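Local coordinates for uncharacterized protein DR_0571 (Deinococcus radiodurans R1, PDB 3C4N) that binds ADP in this crystal structure and probably acts as an FAD-dependent oxidoreductase, although its substrate and reaction are not known, at residues 71-76 and 174-179; 192-197 and 203-208. All coordinates share one frame; numbering follows the deposited sequence.

Contact 1 (71-76 and 174-179); sequences GLPNEE and LALLAA. With ADP (adenosine-5'-diphosphate), chain C.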
ATOM      1  N   GLY A  71      -9.424  -0.878   1.825  1.00 21.89           N
ATOM      2  CA  GLY A  71      -8.144  -1.488   1.551  1.00 23.44           C
ATOM      3  C   GLY A  71      -7.811  -1.403   0.076  1.00 28.64           C
ATOM      4  O   GLY A  71      -8.549  -0.803  -0.708  1.00 33.14           O
ATOM      5  N   LEU A  72      -6.702  -2.020  -0.307  1.00 31.14           N
ATOM      6  CA  LEU A  72      -6.267  -2.008  -1.692  1.00 31.29           C
ATOM      7  C   LEU A  72      -6.068  -3.427  -2.222  1.00 30.17           C
ATOM      8  O   LEU A  72      -5.106  -4.098  -1.868  1.00 32.95           O
ATOM      9  CB  LEU A  72      -4.959  -1.242  -1.807  1.00 30.03           C
ATOM     10  CG  LEU A  72      -4.474  -1.019  -3.231  1.00 24.05           C
ATOM     11  CD1 LEU A  72      -5.356   0.031  -3.905  1.00 25.63           C
ATOM     12  CD2 LEU A  72      -3.036  -0.565  -3.201  1.00 20.05           C
ATOM     13  N   PRO A  73      -6.974  -3.899  -3.088  1.00 32.11           N
ATOM     14  CA  PRO A  73      -8.160  -3.200  -3.602  1.00 28.79           C
ATOM     15  C   PRO A  73      -9.226  -3.019  -2.527  1.00 26.29           C
ATOM     16  O   PRO A  73      -9.046  -3.424  -1.379  1.00 23.77           O
ATOM     17  CB  PRO A  73      -8.658  -4.126  -4.712  1.00 28.70           C
ATOM     18  CG  PRO A  73      -7.422  -4.870  -5.132  1.00 34.88           C
ATOM     19  CD  PRO A  73      -6.760  -5.162  -3.815  1.00 31.00           C
ATOM     20  N   ASN A  74     -10.342  -2.412  -2.908  1.00 27.76           N
ATOM     21  CA  ASN A  74     -11.453  -2.221  -1.985  1.00 29.26           C
ATOM     22  C   ASN A  74     -12.688  -2.869  -2.604  1.00 30.95           C
ATOM     23  O   ASN A  74     -13.287  -2.307  -3.518  1.00 27.79           O
ATOM     24  CB  ASN A  74     -11.694  -0.729  -1.744  1.00 33.16           C
ATOM     25  CG  ASN A  74     -12.886  -0.474  -0.843  1.00 39.26           C
ATOM     26  OD1 ASN A  74     -13.215  -1.298   0.016  1.00 35.72           O
ATOM     27  ND2 ASN A  74     -13.532   0.673  -1.025  1.00 30.61           N
ATOM     28  N   GLU A  75     -13.068  -4.055  -2.124  1.00 37.39           N
ATOM     29  CA  GLU A  75     -14.234  -4.733  -2.698  1.00 39.43           C
ATOM     30  C   GLU A  75     -15.550  -4.163  -2.192  1.00 30.07           C
ATOM     31  O   GLU A  75     -16.607  -4.736  -2.421  1.00 28.05           O
ATOM     32  CB  GLU A  75     -14.188  -6.246  -2.445  1.00 49.53           C
ATOM     33  CG  GLU A  75     -14.853  -6.683  -1.167  1.00 61.65           C
ATOM     34  CD  GLU A  75     -14.054  -6.302   0.047  1.00 65.19           C
ATOM     35  OE1 GLU A  75     -13.252  -7.144   0.503  1.00 75.74           O
ATOM     36  OE2 GLU A  75     -14.219  -5.162   0.537  1.00 70.21           O
ATOM     37  N   GLU A  76     -15.469  -3.027  -1.510  1.00 33.05           N
ATOM     38  CA  GLU A  76     -16.641  -2.348  -0.996  1.00 33.86           C
ATOM     39  C   GLU A  76     -16.890  -1.110  -1.856  1.00 35.81           C
ATOM     40  O   GLU A  76     -17.726  -0.266  -1.529  1.00 37.24           O
ATOM     41  CB  GLU A  76     -16.414  -1.957   0.466  1.00 39.93           C
ATOM     42  CG  GLU A  76     -16.431  -3.147   1.438  1.00 48.77           C
ATOM     43  CD  GLU A  76     -15.651  -2.892   2.730  1.00 58.63           C
ATOM     44  OE1 GLU A  76     -15.805  -1.800   3.330  1.00 62.60           O
ATOM     45  OE2 GLU A  76     -14.887  -3.795   3.152  1.00 54.30           O
ATOM     46  N   LEU A 174      -7.636  -2.906 -13.231  1.00 13.26           N
ATOM     47  CA  LEU A 174      -7.145  -1.639 -13.775  1.00  9.02           C
ATOM     48  C   LEU A 174      -6.723  -0.741 -12.631  1.00  9.36           C
ATOM     49  O   LEU A 174      -5.607  -0.229 -12.612  1.00 20.25           O
ATOM     50  CB  LEU A 174      -8.237  -0.945 -14.598  1.00  3.64           C
ATOM     51  CG  LEU A 174      -7.904   0.452 -15.121  1.00  9.16           C
ATOM     52  CD1 LEU A 174      -6.556   0.406 -15.823  1.00  5.24           C
ATOM     53  CD2 LEU A 174      -8.992   0.966 -16.102  1.00  1.12           C
ATOM     54  N   ALA A 175      -7.622  -0.572 -11.672  1.00 12.53           N
ATOM     55  CA  ALA A 175      -7.379   0.268 -10.507  1.00 15.72           C
ATOM     56  C   ALA A 175      -6.160  -0.197  -9.702  1.00 12.99           C
ATOM     57  O   ALA A 175      -5.277   0.602  -9.406  1.00 11.99           O
ATOM     58  CB  ALA A 175      -8.626   0.289  -9.625  1.00 22.02           C
ATOM     59  N   LEU A 176      -6.123  -1.482  -9.347  1.00 10.86           N
ATOM     60  CA  LEU A 176      -5.001  -2.043  -8.588  1.00 14.39           C
ATOM     61  C   LEU A 176      -3.683  -1.760  -9.308  1.00 18.31           C
ATOM     62  O   LEU A 176      -2.712  -1.306  -8.703  1.00 19.15           O
ATOM     63  CB  LEU A 176      -5.159  -3.557  -8.421  1.00  6.22           C
ATOM     64  CG  LEU A 176      -4.061  -4.203  -7.566  1.00 16.62           C
ATOM     65  CD1 LEU A 176      -4.111  -3.599  -6.176  1.00  6.43           C
ATOM     66  CD2 LEU A 176      -4.224  -5.731  -7.499  1.00  1.09           C
ATOM     67  N   LEU A 177      -3.662  -2.051 -10.606  1.00 14.78           N
ATOM     68  CA  LEU A 177      -2.485  -1.826 -11.427  1.00 16.42           C
ATOM     69  C   LEU A 177      -2.042  -0.377 -11.324  1.00 18.68           C
ATOM     70  O   LEU A 177      -0.862  -0.084 -11.155  1.00 22.30           O
ATOM     71  CB  LEU A 177      -2.781  -2.141 -12.892  1.00  9.63           C
ATOM     72  CG  LEU A 177      -1.754  -1.642 -13.906  1.00  4.14           C
ATOM     73  CD1 LEU A 177      -0.384  -2.246 -13.632  1.00  9.16           C
ATOM     74  CD2 LEU A 177      -2.221  -2.013 -15.288  1.00 20.48           C
ATOM     75  N   ALA A 178      -3.000   0.530 -11.427  1.00 14.23           N
ATOM     76  CA  ALA A 178      -2.695   1.942 -11.367  1.00  9.35           C
ATOM     77  C   ALA A 178      -2.157   2.297  -9.997  1.00  8.84           C
ATOM     78  O   ALA A 178      -1.159   3.003  -9.884  1.00 12.56           O
ATOM     79  CB  ALA A 178      -3.939   2.758 -11.680  1.00  9.54           C
ATOM     80  N   ALA A 179      -2.803   1.809  -8.947  1.00 13.87           N
ATOM     81  CA  ALA A 179      -2.323   2.119  -7.606  1.00  9.75           C
ATOM     82  C   ALA A 179      -0.912   1.544  -7.438  1.00 10.75           C
ATOM     83  O   ALA A 179       0.003   2.247  -7.027  1.00 15.54           O
ATOM     84  CB  ALA A 179      -3.269   1.546  -6.552  1.00  4.90           C
TER
HETATM   85  PB  ADP C 411     -14.656   5.678  -8.451  1.00 25.71           P
HETATM   86  O1B ADP C 411     -15.087   7.006  -8.887  1.00 19.79           O
HETATM   87  O2B ADP C 411     -13.212   5.324  -9.042  1.00 30.48           O
HETATM   88  O3B ADP C 411     -15.717   4.558  -8.927  1.00 33.15           O
HETATM   89  PA  ADP C 411     -14.932   4.327  -6.189  1.00 19.51           P
HETATM   90  O1A ADP C 411     -16.294   4.466  -5.638  1.00 20.72           O
HETATM   91  O2A ADP C 411     -14.907   3.075  -7.216  1.00 16.15           O
HETATM   92  O3A ADP C 411     -14.463   5.687  -6.899  1.00 33.91           O
HETATM   93  O5' ADP C 411     -13.792   4.220  -5.071  1.00 23.42           O
HETATM   94  C5' ADP C 411     -13.378   5.514  -4.760  1.00  1.38           C
HETATM   95  C4' ADP C 411     -12.700   5.544  -3.416  1.00 21.87           C
HETATM   96  O4' ADP C 411     -12.731   6.621  -2.443  1.00 20.34           O
HETATM   97  C3' ADP C 411     -13.452   4.386  -2.838  1.00 23.76           C
HETATM   98  O3' ADP C 411     -12.851   3.159  -3.252  1.00 29.30           O
HETATM   99  C2' ADP C 411     -13.416   4.609  -1.324  1.00 19.30           C
HETATM  100  O2' ADP C 411     -12.816   3.479  -0.669  1.00 34.85           O
HETATM  101  C1' ADP C 411     -12.610   5.929  -1.173  1.00 19.31           C
HETATM  102  N9  ADP C 411     -13.169   6.883  -0.269  1.00 21.28           N
HETATM  103  C8  ADP C 411     -14.520   7.263  -0.247  1.00 28.02           C
HETATM  104  N7  ADP C 411     -14.708   8.133   0.730  1.00 21.84           N
HETATM  105  C5  ADP C 411     -13.520   8.385   1.341  1.00 19.81           C
HETATM  106  C6  ADP C 411     -13.061   9.283   2.340  1.00 18.33           C
HETATM  107  N6  ADP C 411     -13.846  10.388   2.732  1.00 15.62           N
HETATM  108  N1  ADP C 411     -11.765   9.232   2.723  1.00 18.42           N
HETATM  109  C2  ADP C 411     -10.905   8.385   2.161  1.00 16.54           C
HETATM  110  N3  ADP C 411     -11.242   7.592   1.211  1.00 19.53           N
HETATM  111  C4  ADP C 411     -12.535   7.589   0.687  1.00 18.48           C
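L72 reaches into the flank of helix 171-183 and closes on A179 with both methyls, CD1 of L72 3.7 Å and CD2 4.0 Å from CB of A179. This is the tight end of the contact, where both residues are buried. The side chain of L72 sets out across the helix rather than at it, but with CG anti to the backbone N (chi1 -173°) it carries its methyls in over the alanine. The short side chain of A179, itself directed at the loop, is what they meet. CG of L72 also rests 3.9 Å from CD1 of L176, one helical turn before A179, and L72 also touches L191. The loop follows strand 64-67 of the Rossmann-type nucleotide-binding fold, and helix 171-183 packs against it. Toward solvent the packing thins to a single apolar patch. There P73, preceded by a cis peptide bond, lays its ring against the end of L176, CG of P73 being 3.7 Å from CD1 of L176. P73 is exposed and L176 partly so, and the contact buries just 169 Å² in all, without any hydrogen bond between loop and helix. Past P73 the chain turns to the ligand. The amide nitrogen ND2 of N74 makes a weak but nearly straight hydrogen bond (168°) to the ribose O3' of ADP. OD1 of N74 receives a second weak bond from the backbone N of E76, which probably helps hold the amide's rotation.

Contact 2 (192-197 and 203-208); sequences NTRAEL and RLHRLT. With ADP (adenosine-5'-diphosphate), chain C.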
ATOM      1  N   ASN A 192      -7.145   2.381   4.962  1.00 18.82           N
ATOM      2  CA  ASN A 192      -8.023   2.328   6.123  1.00 18.59           C
ATOM      3  C   ASN A 192      -8.055   3.661   6.865  1.00 21.77           C
ATOM      4  O   ASN A 192      -8.034   3.708   8.096  1.00 27.73           O
ATOM      5  CB  ASN A 192      -7.566   1.204   7.055  1.00 13.83           C
ATOM      6  CG  ASN A 192      -7.325  -0.111   6.307  1.00 19.66           C
ATOM      7  OD1 ASN A 192      -6.181  -0.492   6.029  1.00 12.69           O
ATOM      8  ND2 ASN A 192      -8.408  -0.798   5.969  1.00 16.34           N
ATOM      9  N   THR A 193      -8.114   4.742   6.093  1.00 22.11           N
ATOM     10  CA  THR A 193      -8.135   6.097   6.627  1.00 21.06           C
ATOM     11  C   THR A 193      -9.206   6.950   5.939  1.00 28.40           C
ATOM     12  O   THR A 193      -9.245   7.076   4.705  1.00 22.77           O
ATOM     13  CB  THR A 193      -6.778   6.768   6.408  1.00 19.67           C
ATOM     14  OG1 THR A 193      -5.739   5.820   6.661  1.00 22.61           O
ATOM     15  CG2 THR A 193      -6.609   7.946   7.331  1.00 21.87           C
ATOM     16  N   ARG A 194     -10.074   7.544   6.743  1.00 25.28           N
ATOM     17  CA  ARG A 194     -11.126   8.388   6.216  1.00 13.00           C
ATOM     18  C   ARG A 194     -10.606   9.813   6.202  1.00 16.95           C
ATOM     19  O   ARG A 194     -10.138  10.327   7.213  1.00 22.58           O
ATOM     20  CB  ARG A 194     -12.377   8.272   7.088  1.00 16.08           C
ATOM     21  CG  ARG A 194     -13.559   9.106   6.622  1.00 16.58           C
ATOM     22  CD  ARG A 194     -14.802   8.792   7.447  1.00 22.80           C
ATOM     23  NE  ARG A 194     -14.640   9.104   8.870  1.00 29.80           N
ATOM     24  CZ  ARG A 194     -14.557  10.337   9.371  1.00 32.68           C
ATOM     25  NH1 ARG A 194     -14.616  11.387   8.565  1.00 34.54           N
ATOM     26  NH2 ARG A 194     -14.425  10.526  10.682  1.00 34.54           N
ATOM     27  N   ALA A 195     -10.665  10.436   5.036  1.00 20.66           N
ATOM     28  CA  ALA A 195     -10.209  11.797   4.893  1.00 17.48           C
ATOM     29  C   ALA A 195     -11.404  12.741   5.060  1.00 24.31           C
ATOM     30  O   ALA A 195     -12.520  12.437   4.629  1.00 25.78           O
ATOM     31  CB  ALA A 195      -9.555  11.981   3.526  1.00 10.63           C
ATOM     32  N   GLU A 196     -11.147  13.877   5.701  1.00 28.50           N
ATOM     33  CA  GLU A 196     -12.139  14.913   5.950  1.00 22.10           C
ATOM     34  C   GLU A 196     -11.496  16.210   5.474  1.00 23.28           C
ATOM     35  O   GLU A 196     -10.378  16.531   5.882  1.00 19.75           O
ATOM     36  CB  GLU A 196     -12.419  15.014   7.440  1.00 28.34           C
ATOM     37  CG  GLU A 196     -13.350  16.140   7.818  1.00 35.85           C
ATOM     38  CD  GLU A 196     -13.276  16.477   9.291  1.00 36.24           C
ATOM     39  OE1 GLU A 196     -13.172  15.538  10.109  1.00 41.74           O
ATOM     40  OE2 GLU A 196     -13.332  17.678   9.633  1.00 44.98           O
ATOM     41  N   LEU A 197     -12.193  16.953   4.618  1.00 21.08           N
ATOM     42  CA  LEU A 197     -11.644  18.198   4.096  1.00 25.95           C
ATOM     43  C   LEU A 197     -11.737  19.368   5.069  1.00 26.88           C
ATOM     44  O   LEU A 197     -12.799  19.668   5.605  1.00 29.35           O
ATOM     45  CB  LEU A 197     -12.334  18.578   2.778  1.00 23.96           C
ATOM     46  CG  LEU A 197     -12.177  17.647   1.571  1.00 15.80           C
ATOM     47  CD1 LEU A 197     -13.006  18.198   0.427  1.00 29.19           C
ATOM     48  CD2 LEU A 197     -10.726  17.538   1.150  1.00 17.03           C
ATOM     49  N   ARG A 203      -7.871  16.150   7.154  1.00 20.99           N
ATOM     50  CA  ARG A 203      -7.854  15.593   8.497  1.00 16.71           C
ATOM     51  C   ARG A 203      -8.019  14.096   8.286  1.00 21.35           C
ATOM     52  O   ARG A 203      -8.973  13.651   7.654  1.00 25.10           O
ATOM     53  CB  ARG A 203      -9.008  16.146   9.331  1.00 23.75           C
ATOM     54  CG  ARG A 203      -9.080  15.575  10.743  1.00 35.03           C
ATOM     55  CD  ARG A 203     -10.322  16.069  11.490  1.00 45.81           C
ATOM     56  NE  ARG A 203     -10.415  17.528  11.522  1.00 47.30           N
ATOM     57  CZ  ARG A 203      -9.521  18.329  12.094  1.00 50.91           C
ATOM     58  NH1 ARG A 203      -8.452  17.815  12.694  1.00 48.31           N
ATOM     59  NH2 ARG A 203      -9.699  19.645  12.065  1.00 43.56           N
ATOM     60  N   LEU A 204      -7.074  13.327   8.811  1.00 22.89           N
ATOM     61  CA  LEU A 204      -7.076  11.879   8.661  1.00 19.58           C
ATOM     62  C   LEU A 204      -7.527  11.145   9.912  1.00 24.01           C
ATOM     63  O   LEU A 204      -6.943  11.316  10.981  1.00 29.10           O
ATOM     64  CB  LEU A 204      -5.671  11.425   8.294  1.00 16.04           C
ATOM     65  CG  LEU A 204      -5.066  12.204   7.132  1.00 15.79           C
ATOM     66  CD1 LEU A 204      -3.591  11.893   7.024  1.00 16.74           C
ATOM     67  CD2 LEU A 204      -5.810  11.864   5.843  1.00  7.75           C
ATOM     68  N   HIS A 205      -8.552  10.313   9.770  1.00 25.94           N
ATOM     69  CA  HIS A 205      -9.058   9.531  10.893  1.00 25.94           C
ATOM     70  C   HIS A 205      -8.665   8.067  10.715  1.00 28.58           C
ATOM     71  O   HIS A 205      -8.738   7.544   9.606  1.00 23.87           O
ATOM     72  CB  HIS A 205     -10.583   9.641  10.984  1.00 17.83           C
ATOM     73  CG  HIS A 205     -11.076  11.048  11.077  1.00 28.52           C
ATOM     74  ND1 HIS A 205     -11.109  11.896   9.991  1.00 24.79           N
ATOM     75  CD2 HIS A 205     -11.491  11.780  12.138  1.00 31.41           C
ATOM     76  CE1 HIS A 205     -11.519  13.090  10.379  1.00 31.74           C
ATOM     77  NE2 HIS A 205     -11.755  13.048  11.677  1.00 30.82           N
ATOM     78  N   ARG A 206      -8.244   7.422  11.807  1.00 36.51           N
ATOM     79  CA  ARG A 206      -7.855   6.005  11.804  1.00 41.86           C
ATOM     80  C   ARG A 206      -8.402   5.298  13.041  1.00 44.99           C
ATOM     81  O   ARG A 206      -9.291   5.815  13.726  1.00 44.49           O
ATOM     82  CB  ARG A 206      -6.325   5.846  11.777  1.00 42.80           C
ATOM     83  CG  ARG A 206      -5.660   6.602  10.630  1.00 58.98           C
ATOM     84  CD  ARG A 206      -4.203   6.229  10.331  1.00 61.65           C
ATOM     85  NE  ARG A 206      -3.253   6.928  11.142  1.00 62.47           N
ATOM     86  CZ  ARG A 206      -2.284   7.796  10.866  1.00 52.70           C
ATOM     87  NH1 ARG A 206      -1.946   8.260   9.666  1.00 49.21           N
ATOM     88  NH2 ARG A 206      -1.612   8.181  11.929  1.00 44.62           N
ATOM     89  N   LEU A 207      -7.857   4.112  13.310  1.00 48.91           N
ATOM     90  CA  LEU A 207      -8.236   3.280  14.459  1.00 49.21           C
ATOM     91  C   LEU A 207      -7.064   2.370  14.834  1.00 49.54           C
ATOM     92  O   LEU A 207      -6.589   1.599  14.002  1.00 51.69           O
ATOM     93  CB  LEU A 207      -9.467   2.418  14.129  1.00 48.47           C
ATOM     94  CG  LEU A 207     -10.796   3.152  13.896  1.00 56.29           C
ATOM     95  CD1 LEU A 207     -11.892   2.165  13.499  1.00 52.93           C
ATOM     96  CD2 LEU A 207     -11.184   3.897  15.158  1.00 52.34           C
ATOM     97  N   THR A 208      -6.604   2.466  16.083  1.00 52.51           N
ATOM     98  CA  THR A 208      -5.486   1.656  16.575  1.00 58.98           C
ATOM     99  C   THR A 208      -5.960   0.360  17.230  1.00 61.30           C
ATOM    100  O   THR A 208      -6.973   0.338  17.931  1.00 66.28           O
ATOM    101  CB  THR A 208      -4.630   2.438  17.610  1.00 60.61           C
ATOM    102  OG1 THR A 208      -3.546   1.616  18.067  1.00 63.81           O
ATOM    103  CG2 THR A 208      -5.479   2.848  18.804  1.00 55.34           C
TER
HETATM  104  PB  ADP C 411     -14.656   5.678  -8.451  1.00 25.71           P
HETATM  105  O1B ADP C 411     -15.087   7.006  -8.887  1.00 19.79           O
HETATM  106  O2B ADP C 411     -13.212   5.324  -9.042  1.00 30.48           O
HETATM  107  O3B ADP C 411     -15.717   4.558  -8.927  1.00 33.15           O
HETATM  108  PA  ADP C 411     -14.932   4.327  -6.189  1.00 19.51           P
HETATM  109  O1A ADP C 411     -16.294   4.466  -5.638  1.00 20.72           O
HETATM  110  O2A ADP C 411     -14.907   3.075  -7.216  1.00 16.15           O
HETATM  111  O3A ADP C 411     -14.463   5.687  -6.899  1.00 33.91           O
HETATM  112  O5' ADP C 411     -13.792   4.220  -5.071  1.00 23.42           O
HETATM  113  C5' ADP C 411     -13.378   5.514  -4.760  1.00  1.38           C
HETATM  114  C4' ADP C 411     -12.700   5.544  -3.416  1.00 21.87           C
HETATM  115  O4' ADP C 411     -12.731   6.621  -2.443  1.00 20.34           O
HETATM  116  C3' ADP C 411     -13.452   4.386  -2.838  1.00 23.76           C
HETATM  117  O3' ADP C 411     -12.851   3.159  -3.252  1.00 29.30           O
HETATM  118  C2' ADP C 411     -13.416   4.609  -1.324  1.00 19.30           C
HETATM  119  O2' ADP C 411     -12.816   3.479  -0.669  1.00 34.85           O
HETATM  120  C1' ADP C 411     -12.610   5.929  -1.173  1.00 19.31           C
HETATM  121  N9  ADP C 411     -13.169   6.883  -0.269  1.00 21.28           N
HETATM  122  C8  ADP C 411     -14.520   7.263  -0.247  1.00 28.02           C
HETATM  123  N7  ADP C 411     -14.708   8.133   0.730  1.00 21.84           N
HETATM  124  C5  ADP C 411     -13.520   8.385   1.341  1.00 19.81           C
HETATM  125  C6  ADP C 411     -13.061   9.283   2.340  1.00 18.33           C
HETATM  126  N6  ADP C 411     -13.846  10.388   2.732  1.00 15.62           N
HETATM  127  N1  ADP C 411     -11.765   9.232   2.723  1.00 18.42           N
HETATM  128  C2  ADP C 411     -10.905   8.385   2.161  1.00 16.54           C
HETATM  129  N3  ADP C 411     -11.242   7.592   1.211  1.00 19.53           N
HETATM  130  C4  ADP C 411     -12.535   7.589   0.687  1.00 18.48           C
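R194 and H205 form a hydrogen-bonded pair in the antiparallel beta hairpin of strands 194-198 and 201-205, whose first strand reads the adenine of ADP. Backbone bonds come first: N of H205 lies 3.0 Å from O of R194, with the return bond from R194 N to H205 O, and E196 and R203 are paired likewise in both directions. A weak bond from ND1 of H205 gives O of R194 a second donor, at the edge of the ring. Stacking covers a face of the same imidazole: the R194 chain, bent at chi3 (62°), folds its guanidinium back over it, planes 24° apart, with NH2 of R194 3.4 Å from CG of H205. Replacing the histidine with an alanine would probably leave this guanidinium without its platform and free to swing, and R194 O without its second donor. Charge pairing is looser, a weak salt bridge of 3.5 Å between NE of R203 and OE2 of E196. Apolar contact is slight: CG2 of T193 sits 3.7 Å from CB of L204, and CB of A195 lies near CD2 of L204, while OG1 of T193 bonds to O of L191. A195, in a non-hydrogen-bonded pair with L204, gives its backbone to adenine: A195 N donates to ADP N1 at 2.8 Å, almost straight (174°), and ADP N6 to A195 O at 3.1 Å.

How the contacts relate
Contact 1 closes before contact 2 opens along the chain, and their centres lie about 18 Å apart on the same side of the chain's centre. Helix 171-183 of contact 1 runs on to strand 188-190, which pairs in parallel with strand 64-67, the strand that precedes loop 71-76; the hairpin of contact 2 follows at once and belongs to the same mixed sheet. The two meet near G71 and N192, and N192 and T193 bond through their backbones to G70 and E68. Together they address opposite ends of the adenosine of ADP, ribose and adenine, consistent with the nucleotide site of a flavoprotein that presumably binds FAD.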